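Local structure of ribonucleoside-diphosphate reductase (Pseudomonas aeruginosa, 5IM3) at residues Ala273-Phe278 with Val326-Ala331; Cys451-Thr456 with Asn482-Ile487; His560-Phe565 with Thr902-Arg907. The protein probably catalyses the reduction of ribonucleoside 5'-diphosphates to the deoxyribonucleotides needed for DNA synthesis, and binds dATP as an allosteric effector. All blocks are in the same frame, centred on the assembly; numbering follows the deposited sequence.

In the fold
All three contacts are buried, but they lie in different parts of the fold. Contact 1 is apolar packing of a short 3-10 segment on a helix, with no hydrogen bond between its segments, and its centre is about 40 Å from the centres of the other two. Contacts 2 and 3 share one sheet: strands 482-487 and 562-565 are neighbours in it, and the two contact centres are 9 Å apart. Contact 2 is regular parallel pairing, carried by a ladder of backbone hydrogen bonds. Contact 3 lies beyond it, where strand 562-565 meets segment 902-907 through a single bridge, two hydrogen bonds from Thr903 to one carbonyl and an aromatic cluster.

Contact 1 (Ala273-Phe278 with Val326-Ala331); sequences AKLKEF and VAMGLA
A Met-aromatic contact joins Met328, on helix 319-330, to Phe278, which follows the short 3-10 turn 273-277. The methionine and phenylalanine side chains run antiparallel past one another, and the methionine lays its chain over one ring face. Its CB stands 4.2 Å from the centroid of the Phe278 ring, 20° off the normal, a CH-pi approach offset toward the rim. Met328 SD is above the same face but farther off, 5.0 Å from the centroid of the Phe278 ring. The chain then bends at its last torsion (chi3 74°), which turns the methyl back toward the 3-10 turn, where Met328 CE lies 3.6 Å from Phe278 CD1. Leu275 meets the same methyl from the turn: its carbonyl O is 3.5 Å from Met328 CE and its CB 3.9 Å away from that carbon. Farther along the leucine, CD2 rests 4.0 Å from Met328 CB, the two side chains crossing at a slant. At the far end of the ring, Phe278 CZ comes within 3.4 Å of Met328 O, an oxygen that already accepts a backbone hydrogen bond from Ala331 N.

No hydrogen bond links the segments, so apolar packing carries the contact. Leu280 and Leu283 of helix 280-286 also touch Met328, Ile332 touches both Leu275 and Phe278, and Arg337 makes a cation-pi contact with the Phe278 ring while forming a salt bridge to Glu277. The whole is a Met-aromatic contact by which the connection between helices 250-267 and 280-286 packs on a helix of the all-alpha domain of the reductase large chain.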
loop_
_atom_site.group_PDB
_atom_site.type_symbol
_atom_site.label_atom_id
_atom_site.label_comp_id
_atom_site.label_asym_id
_atom_site.label_seq_id
_atom_site.Cartn_x
_atom_site.Cartn_y
_atom_site.Cartn_z
ATOM N N ALA A 273 64.952 -15.259 -3.393
ATOM C CA ALA A 273 66.236 -15.940 -3.265
ATOM C C ALA A 273 66.976 -15.557 -1.989
ATOM O O ALA A 273 67.824 -16.328 -1.527
ATOM C CB ALA A 273 67.113 -15.636 -4.481
ATOM N N LYS A 274 66.682 -14.387 -1.412
ATOM C CA LYS A 274 67.325 -14.000 -0.160
ATOM C C LYS A 274 67.075 -15.017 0.947
ATOM O O LYS A 274 67.868 -15.108 1.889
ATOM C CB LYS A 274 66.833 -12.623 0.288
ATOM C CG LYS A 274 67.398 -11.464 -0.504
ATOM C CD LYS A 274 67.126 -10.145 0.200
ATOM C CE LYS A 274 67.491 -8.957 -0.676
ATOM N NZ LYS A 274 68.940 -8.948 -1.031
ATOM N N LEU A 275 65.978 -15.776 0.868
ATOM C CA LEU A 275 65.688 -16.759 1.906
ATOM C C LEU A 275 66.742 -17.858 1.970
ATOM O O LEU A 275 66.825 -18.561 2.981
ATOM C CB LEU A 275 64.301 -17.373 1.687
ATOM C CG LEU A 275 63.090 -16.435 1.791
ATOM C CD1 LEU A 275 61.808 -17.227 2.046
ATOM C CD2 LEU A 275 63.272 -15.378 2.875
ATOM N N LYS A 276 67.550 -18.021 0.920
ATOM C CA LYS A 276 68.676 -18.944 0.986
ATOM C C LYS A 276 69.766 -18.459 1.931
ATOM O O LYS A 276 70.624 -19.255 2.326
ATOM C CB LYS A 276 69.272 -19.156 -0.405
ATOM C CG LYS A 276 68.380 -19.938 -1.343
ATOM C CD LYS A 276 69.005 -20.049 -2.720
ATOM C CE LYS A 276 68.145 -20.890 -3.642
ATOM N NZ LYS A 276 68.675 -20.926 -5.031
ATOM N N GLU A 277 69.760 -17.178 2.295
ATOM C CA GLU A 277 70.733 -16.653 3.246
ATOM C C GLU A 277 70.435 -17.065 4.682
ATOM O O GLU A 277 71.226 -16.746 5.576
ATOM C CB GLU A 277 70.792 -15.125 3.147
ATOM C CG GLU A 277 71.213 -14.604 1.774
ATOM C CD GLU A 277 71.090 -13.094 1.652
ATOM O OE1 GLU A 277 70.539 -12.462 2.581
ATOM O OE2 GLU A 277 71.538 -12.539 0.626
ATOM N N PHE A 278 69.317 -17.745 4.926
ATOM C CA PHE A 278 69.000 -18.250 6.250
ATOM C C PHE A 278 69.715 -19.574 6.496
ATOM O O PHE A 278 70.147 -20.261 5.566
ATOM C CB PHE A 278 67.493 -18.452 6.414
ATOM C CG PHE A 278 66.726 -17.186 6.666
ATOM C CD1 PHE A 278 66.298 -16.396 5.611
ATOM C CD2 PHE A 278 66.412 -16.796 7.959
ATOM C CE1 PHE A 278 65.581 -15.235 5.840
ATOM C CE2 PHE A 278 65.694 -15.635 8.193
ATOM C CZ PHE A 278 65.278 -14.855 7.133
ATOM N N VAL A 326 56.614 -17.263 5.803
ATOM C CA VAL A 326 56.142 -15.935 6.181
ATOM C C VAL A 326 57.046 -15.354 7.257
ATOM O O VAL A 326 57.438 -14.181 7.198
ATOM C CB VAL A 326 54.673 -15.998 6.645
ATOM C CG1 VAL A 326 54.157 -14.604 6.989
ATOM C CG2 VAL A 326 53.807 -16.635 5.572
ATOM N N ALA A 327 57.404 -16.175 8.245
ATOM C CA ALA A 327 58.296 -15.729 9.306
ATOM C C ALA A 327 59.640 -15.297 8.737
ATOM O O ALA A 327 60.172 -14.245 9.104
ATOM C CB ALA A 327 58.476 -16.846 10.334
ATOM N N MET A 328 60.204 -16.104 7.835
ATOM C CA MET A 328 61.477 -15.752 7.212
ATOM C C MET A 328 61.352 -14.457 6.421
ATOM O O MET A 328 62.188 -13.553 6.546
ATOM C CB MET A 328 61.951 -16.892 6.306
ATOM C CG MET A 328 62.403 -18.155 7.047
ATOM S SD MET A 328 62.559 -19.598 5.968
ATOM C CE MET A 328 64.060 -19.211 5.075
ATOM N N GLY A 329 60.305 -14.345 5.601
ATOM C CA GLY A 329 60.112 -13.138 4.816
ATOM C C GLY A 329 60.019 -11.891 5.667
ATOM O O GLY A 329 60.472 -10.819 5.257
ATOM N N LEU A 330 59.443 -12.007 6.861
ATOM C CA LEU A 330 59.351 -10.880 7.777
ATOM C C LEU A 330 60.644 -10.616 8.534
ATOM O O LEU A 330 60.746 -9.576 9.195
ATOM C CB LEU A 330 58.211 -11.117 8.775
ATOM C CG LEU A 330 56.799 -11.082 8.181
ATOM C CD1 LEU A 330 55.770 -11.449 9.241
ATOM C CD2 LEU A 330 56.490 -9.711 7.583
ATOM N N ALA A 331 61.631 -11.513 8.447
ATOM C CA ALA A 331 62.882 -11.370 9.182
ATOM C C ALA A 331 64.106 -11.248 8.278
ATOM O O ALA A 331 65.235 -11.365 8.773
ATOM C CB ALA A 331 63.064 -12.555 10.136
#

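Contact 2 (Cys451-Thr456 with Asn482-Ile487); sequences CAYLET and NTANWI
Ala452 and Ala484 stand at the middle of a parallel ladder in which each strand gives and accepts in turn. Ala452 N donates to Asn482 O (2.8 Å), and Ala484 N to Ala452 O (2.8 Å). The pattern continues with Leu454 N to Ala484 O (3.2 Å) and Trp486 N to Leu454 O (3.0 Å). On the side of Cys451 and Tyr453, the methyl of Ala484 sits over the tyrosine ring face, with Ala484 CB 3.6 Å from the ring centroid of Tyr453. Two residues on, on the same face of the sheet, Glu455 OE1 lies in the plane of the Trp486 ring at its edge, 3.6 Å from Trp486 CD1, with carboxylate and ring planes 72° apart.

Other residues hold these groups in place. Tyr453 OH bonds to Asn585 O, while Glu455 meets Lys566 in a salt bridge and His513 in a hydrogen bond. At the strand ends a water donates to Leu454 O, accepts from Asn485 ND2 and bonds Thr456 OG1. Strands 450-455 and 482-487 are joined through helix 461-465 as a beta-alpha-beta unit of the barrel domain. The Glu455 carboxylate is thus gripped by two side chains in a buried setting, which would favour its negative charge.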
loop_
_atom_site.group_PDB
_atom_site.type_symbol
_atom_site.label_atom_id
_atom_site.label_comp_id
_atom_site.label_asym_id
_atom_site.label_seq_id
_atom_site.Cartn_x
_atom_site.Cartn_y
_atom_site.Cartn_z
ATOM N N CYS A 451 36.436 3.258 -1.511
ATOM C CA CYS A 451 35.381 3.969 -0.796
ATOM C C CYS A 451 35.652 5.463 -0.879
ATOM O O CYS A 451 36.717 5.924 -0.460
ATOM C CB CYS A 451 35.299 3.531 0.671
ATOM S SG CYS A 451 33.987 4.363 1.617
ATOM N N ALA A 452 34.684 6.216 -1.400
ATOM C CA ALA A 452 34.795 7.665 -1.486
ATOM C C ALA A 452 34.148 8.323 -0.273
ATOM O O ALA A 452 33.054 7.936 0.151
ATOM C CB ALA A 452 34.144 8.179 -2.772
ATOM N N TYR A 453 34.835 9.317 0.286
ATOM C CA TYR A 453 34.368 10.058 1.450
ATOM C C TYR A 453 34.028 11.491 1.057
ATOM O O TYR A 453 34.732 12.106 0.250
ATOM C CB TYR A 453 35.428 10.074 2.552
ATOM C CG TYR A 453 35.562 8.784 3.324
ATOM C CD1 TYR A 453 36.240 7.697 2.787
ATOM C CD2 TYR A 453 35.050 8.668 4.607
ATOM C CE1 TYR A 453 36.380 6.521 3.496
ATOM C CE2 TYR A 453 35.184 7.493 5.325
ATOM C CZ TYR A 453 35.850 6.424 4.762
ATOM O OH TYR A 453 35.990 5.253 5.465
ATOM N N LEU A 454 32.956 12.025 1.640
ATOM C CA LEU A 454 32.565 13.409 1.405
ATOM C C LEU A 454 32.056 14.023 2.702
ATOM O O LEU A 454 31.290 13.394 3.434
ATOM C CB LEU A 454 31.489 13.512 0.323
ATOM C CG LEU A 454 31.360 14.894 -0.313
ATOM C CD1 LEU A 454 32.553 15.175 -1.216
ATOM C CD2 LEU A 454 30.055 15.015 -1.082
ATOM N N GLU A 455 32.485 15.252 2.977
ATOM C CA GLU A 455 32.094 15.941 4.196
ATOM C C GLU A 455 30.679 16.505 4.054
ATOM O O GLU A 455 30.222 16.821 2.951
ATOM C CB GLU A 455 33.097 17.051 4.516
ATOM C CG GLU A 455 33.124 17.481 5.975
ATOM C CD GLU A 455 34.412 18.186 6.355
ATOM O OE1 GLU A 455 35.477 17.837 5.796
ATOM O OE2 GLU A 455 34.365 19.086 7.218
ATOM N N THR A 456 29.986 16.630 5.194
ATOM C CA THR A 456 28.531 16.778 5.191
ATOM C C THR A 456 28.047 18.162 4.756
ATOM O O THR A 456 26.868 18.304 4.413
ATOM C CB THR A 456 27.973 16.456 6.582
ATOM O OG1 THR A 456 28.592 15.263 7.079
ATOM C CG2 THR A 456 26.472 16.233 6.516
ATOM N N ASN A 482 32.183 2.255 -3.149
ATOM C CA ASN A 482 31.617 2.501 -1.834
ATOM C C ASN A 482 31.656 3.995 -1.522
ATOM O O ASN A 482 32.432 4.757 -2.101
ATOM C CB ASN A 482 32.366 1.710 -0.754
ATOM C CG ASN A 482 32.164 0.200 -0.875
ATOM O OD1 ASN A 482 33.129 -0.563 -0.920
ATOM N ND2 ASN A 482 30.913 -0.232 -0.920
ATOM N N THR A 483 30.795 4.404 -0.596
ATOM C CA THR A 483 30.683 5.791 -0.181
ATOM C C THR A 483 30.603 5.845 1.336
ATOM O O THR A 483 30.109 4.912 1.977
ATOM C CB THR A 483 29.435 6.466 -0.783
ATOM O OG1 THR A 483 28.275 5.719 -0.414
ATOM C CG2 THR A 483 29.518 6.537 -2.304
ATOM N N ALA A 484 31.089 6.948 1.909
ATOM C CA ALA A 484 30.994 7.152 3.348
ATOM C C ALA A 484 30.858 8.636 3.650
ATOM O O ALA A 484 31.462 9.470 2.975
ATOM C CB ALA A 484 32.211 6.582 4.081
ATOM N N ASN A 485 30.062 8.951 4.671
ATOM C CA ASN A 485 29.948 10.314 5.166
ATOM C C ASN A 485 31.109 10.647 6.098
ATOM O O ASN A 485 31.468 9.856 6.975
ATOM C CB ASN A 485 28.629 10.506 5.916
ATOM C CG ASN A 485 27.420 10.487 4.999
ATOM O OD1 ASN A 485 26.569 9.599 5.090
ATOM N ND2 ASN A 485 27.327 11.481 4.123
ATOM N N TRP A 486 31.682 11.832 5.906
ATOM C CA TRP A 486 32.717 12.391 6.778
ATOM C C TRP A 486 32.044 13.508 7.580
ATOM O O TRP A 486 31.953 14.649 7.129
ATOM C CB TRP A 486 33.896 12.884 5.937
ATOM C CG TRP A 486 35.149 13.212 6.694
ATOM C CD1 TRP A 486 35.794 14.414 6.723
ATOM C CD2 TRP A 486 35.921 12.323 7.512
ATOM N NE1 TRP A 486 36.917 14.330 7.511
ATOM C CE2 TRP A 486 37.018 13.057 8.007
ATOM C CE3 TRP A 486 35.791 10.980 7.874
ATOM C CZ2 TRP A 486 37.979 12.493 8.847
ATOM C CZ3 TRP A 486 36.746 10.421 8.713
ATOM C CH2 TRP A 486 37.822 11.178 9.190
ATOM N N ILE A 487 31.561 13.171 8.771
ATOM C CA ILE A 487 30.566 13.977 9.475
ATOM C C ILE A 487 31.269 14.813 10.540
ATOM O O ILE A 487 31.887 14.238 11.448
ATOM C CB ILE A 487 29.476 13.102 10.107
ATOM C CG1 ILE A 487 28.872 12.161 9.061
ATOM C CG2 ILE A 487 28.386 13.985 10.720
ATOM C CD1 ILE A 487 27.965 11.100 9.651
HETATM O O HOH W 1 28.927 13.581 4.809
#

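Contact 3 (His560-Phe565 with Thr902-Arg907); sequences HPWLTF and TTYYLR
Trp562 faces Tyr904 and Tyr905 in two edge-to-face pairs that use its indole in opposite roles. Toward Tyr904 it offers a face: the tyrosine edge points into the six-membered ring, with centroids of the Trp562 and Tyr904 rings 5.0 Å apart and planes at 74°. Toward Tyr905 it offers an edge, and Trp562 CZ2 lies 3.7 Å from Tyr905 CE1 over the face of that ring, with the planes at 72°. All three side chains run side by side in the same direction. The indole thus lies between the Tyr904 edge on one face and His560, whose CD2 stands over its rim, on the other. Arg907 NH2 lies over the rim of the opposite face of Tyr905, and Tyr905 CD2, over the Tyr904 face, completes the cluster. Trp562 CD1 also approaches Tyr904 O at 3.4 Å.

Beside the rings, Thr903 grips one carbonyl twice. With chi1 at 70°, its OG1 sits flanked by its own N and C and donates to an in-plane lone pair of Leu563 O at 2.8 Å, while Thr903 N donates to Leu563 O at 2.9 Å, nearly in line with the C=O bond. A water accepts from Leu563 N and donates to Thr903 OG1 and Tyr904 O, closing the polar patch. Next along, Thr564 CG2 and Thr902 CG2 touch at 3.8 Å across the single bridge; Thr564 OG1 bonds to Asn485 O and Thr902 OG1 to Thr588 O.

Segment 902-907, near the end of the modelled chain, packs along strand 562-565, the last of five parallel strands, as in one half of the ten-stranded alpha-beta barrel of ribonucleotide reductases.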
loop_
_atom_site.group_PDB
_atom_site.type_symbol
_atom_site.label_atom_id
_atom_site.label_comp_id
_atom_site.label_asym_id
_atom_site.label_seq_id
_atom_site.Cartn_x
_atom_site.Cartn_y
_atom_site.Cartn_z
ATOM N N HIS A 560 24.534 2.537 1.963
ATOM C CA HIS A 560 25.555 3.559 1.795
ATOM C C HIS A 560 24.872 4.917 1.774
ATOM O O HIS A 560 23.677 5.009 1.471
ATOM C CB HIS A 560 26.349 3.340 0.500
ATOM C CG HIS A 560 27.022 2.005 0.424
ATOM N ND1 HIS A 560 26.390 0.880 -0.062
ATOM C CD2 HIS A 560 28.268 1.613 0.781
ATOM C CE1 HIS A 560 27.220 -0.146 -0.004
ATOM N NE2 HIS A 560 28.366 0.273 0.504
ATOM N N PRO A 561 25.605 5.999 2.094
ATOM C CA PRO A 561 26.995 5.992 2.571
ATOM C C PRO A 561 27.112 5.615 4.041
ATOM O O PRO A 561 26.175 5.843 4.812
ATOM C CB PRO A 561 27.457 7.445 2.353
ATOM C CG PRO A 561 26.431 8.066 1.461
ATOM C CD PRO A 561 25.154 7.363 1.775
ATOM N N TRP A 562 28.251 5.046 4.425
ATOM C CA TRP A 562 28.500 4.753 5.826
ATOM C C TRP A 562 28.659 6.055 6.610
ATOM O O TRP A 562 28.816 7.140 6.045
ATOM C CB TRP A 562 29.744 3.877 5.973
ATOM C CG TRP A 562 29.641 2.588 5.216
ATOM C CD1 TRP A 562 28.537 1.798 5.094
ATOM C CD2 TRP A 562 30.678 1.949 4.463
ATOM N NE1 TRP A 562 28.824 0.700 4.321
ATOM C CE2 TRP A 562 30.131 0.772 3.917
ATOM C CE3 TRP A 562 32.017 2.259 4.195
ATOM C CZ2 TRP A 562 30.876 -0.099 3.123
ATOM C CZ3 TRP A 562 32.754 1.393 3.405
ATOM C CH2 TRP A 562 32.183 0.231 2.879
ATOM N N LEU A 563 28.617 5.935 7.934
ATOM C CA LEU A 563 28.695 7.075 8.840
ATOM C C LEU A 563 30.015 7.020 9.600
ATOM O O LEU A 563 30.252 6.082 10.370
ATOM C CB LEU A 563 27.517 7.074 9.814
ATOM C CG LEU A 563 26.180 7.654 9.337
ATOM C CD1 LEU A 563 25.699 7.027 8.041
ATOM C CD2 LEU A 563 25.122 7.477 10.422
ATOM N N THR A 564 30.869 8.019 9.381
ATOM C CA THR A 564 32.126 8.161 10.105
ATOM C C THR A 564 32.244 9.596 10.597
ATOM O O THR A 564 31.698 10.519 9.986
ATOM C CB THR A 564 33.340 7.799 9.228
ATOM O OG1 THR A 564 33.492 8.773 8.191
ATOM C CG2 THR A 564 33.168 6.412 8.605
ATOM N N PHE A 565 32.965 9.783 11.701
ATOM C CA PHE A 565 32.961 11.049 12.428
ATOM C C PHE A 565 34.336 11.704 12.369
ATOM O O PHE A 565 35.320 11.162 12.885
ATOM C CB PHE A 565 32.501 10.825 13.866
ATOM C CG PHE A 565 31.115 10.263 13.952
ATOM C CD1 PHE A 565 30.025 11.034 13.584
ATOM C CD2 PHE A 565 30.901 8.959 14.359
ATOM C CE1 PHE A 565 28.745 10.522 13.642
ATOM C CE2 PHE A 565 29.620 8.440 14.418
ATOM C CZ PHE A 565 28.543 9.223 14.056
ATOM N N THR A 902 33.944 5.595 13.999
ATOM C CA THR A 902 33.437 5.094 12.732
ATOM C C THR A 902 32.307 4.105 12.972
ATOM O O THR A 902 32.209 3.481 14.033
ATOM C CB THR A 902 34.541 4.404 11.919
ATOM O OG1 THR A 902 35.180 3.412 12.734
ATOM C CG2 THR A 902 35.575 5.411 11.436
ATOM N N THR A 903 31.453 3.973 11.964
ATOM C CA THR A 903 30.556 2.837 11.842
ATOM C C THR A 903 30.727 2.269 10.443
ATOM O O THR A 903 31.238 2.934 9.540
ATOM C CB THR A 903 29.076 3.197 12.095
ATOM O OG1 THR A 903 28.571 3.996 11.016
ATOM C CG2 THR A 903 28.912 3.948 13.411
ATOM N N TYR A 904 30.295 1.024 10.277
ATOM C CA TYR A 904 30.560 0.277 9.057
ATOM C C TYR A 904 29.234 -0.118 8.414
ATOM O O TYR A 904 28.320 0.710 8.328
ATOM C CB TYR A 904 31.438 -0.939 9.391
ATOM C CG TYR A 904 32.183 -1.579 8.234
ATOM C CD1 TYR A 904 32.309 -0.941 7.007
ATOM C CD2 TYR A 904 32.756 -2.837 8.378
ATOM C CE1 TYR A 904 32.986 -1.538 5.959
ATOM C CE2 TYR A 904 33.429 -3.441 7.337
ATOM C CZ TYR A 904 33.544 -2.790 6.132
ATOM O OH TYR A 904 34.221 -3.396 5.099
ATOM N N TYR A 905 29.103 -1.366 7.970
ATOM C CA TYR A 905 27.867 -1.807 7.341
ATOM C C TYR A 905 26.696 -1.723 8.309
ATOM O O TYR A 905 26.838 -1.932 9.516
ATOM C CB TYR A 905 27.989 -3.249 6.853
ATOM C CG TYR A 905 28.819 -3.435 5.610
ATOM C CD1 TYR A 905 28.304 -3.131 4.359
ATOM C CD2 TYR A 905 30.108 -3.944 5.685
ATOM C CE1 TYR A 905 29.056 -3.311 3.217
ATOM C CE2 TYR A 905 30.867 -4.130 4.549
ATOM C CZ TYR A 905 30.338 -3.814 3.320
ATOM O OH TYR A 905 31.099 -4.000 2.187
ATOM N N LEU A 906 25.524 -1.426 7.759
ATOM C CA LEU A 906 24.261 -1.600 8.460
ATOM C C LEU A 906 23.594 -2.861 7.923
ATOM O O LEU A 906 23.379 -2.988 6.712
ATOM C CB LEU A 906 23.348 -0.387 8.278
ATOM C CG LEU A 906 21.911 -0.568 8.783
ATOM C CD1 LEU A 906 21.879 -0.745 10.293
ATOM C CD2 LEU A 906 21.055 0.605 8.360
ATOM N N ARG A 907 23.294 -3.796 8.818
ATOM C CA ARG A 907 22.512 -4.983 8.495
ATOM C C ARG A 907 21.140 -4.800 9.131
ATOM O O ARG A 907 21.014 -4.801 10.359
ATOM C CB ARG A 907 23.205 -6.246 8.998
ATOM C CG ARG A 907 24.597 -6.456 8.421
ATOM C CD ARG A 907 24.540 -6.981 6.995
ATOM N NE ARG A 907 25.879 -7.262 6.474
ATOM C CZ ARG A 907 26.543 -6.488 5.620
ATOM N NH1 ARG A 907 26.003 -5.366 5.158
ATOM N NH2 ARG A 907 27.756 -6.844 5.217
HETATM O O HOH W 2 27.726 3.195 8.831
#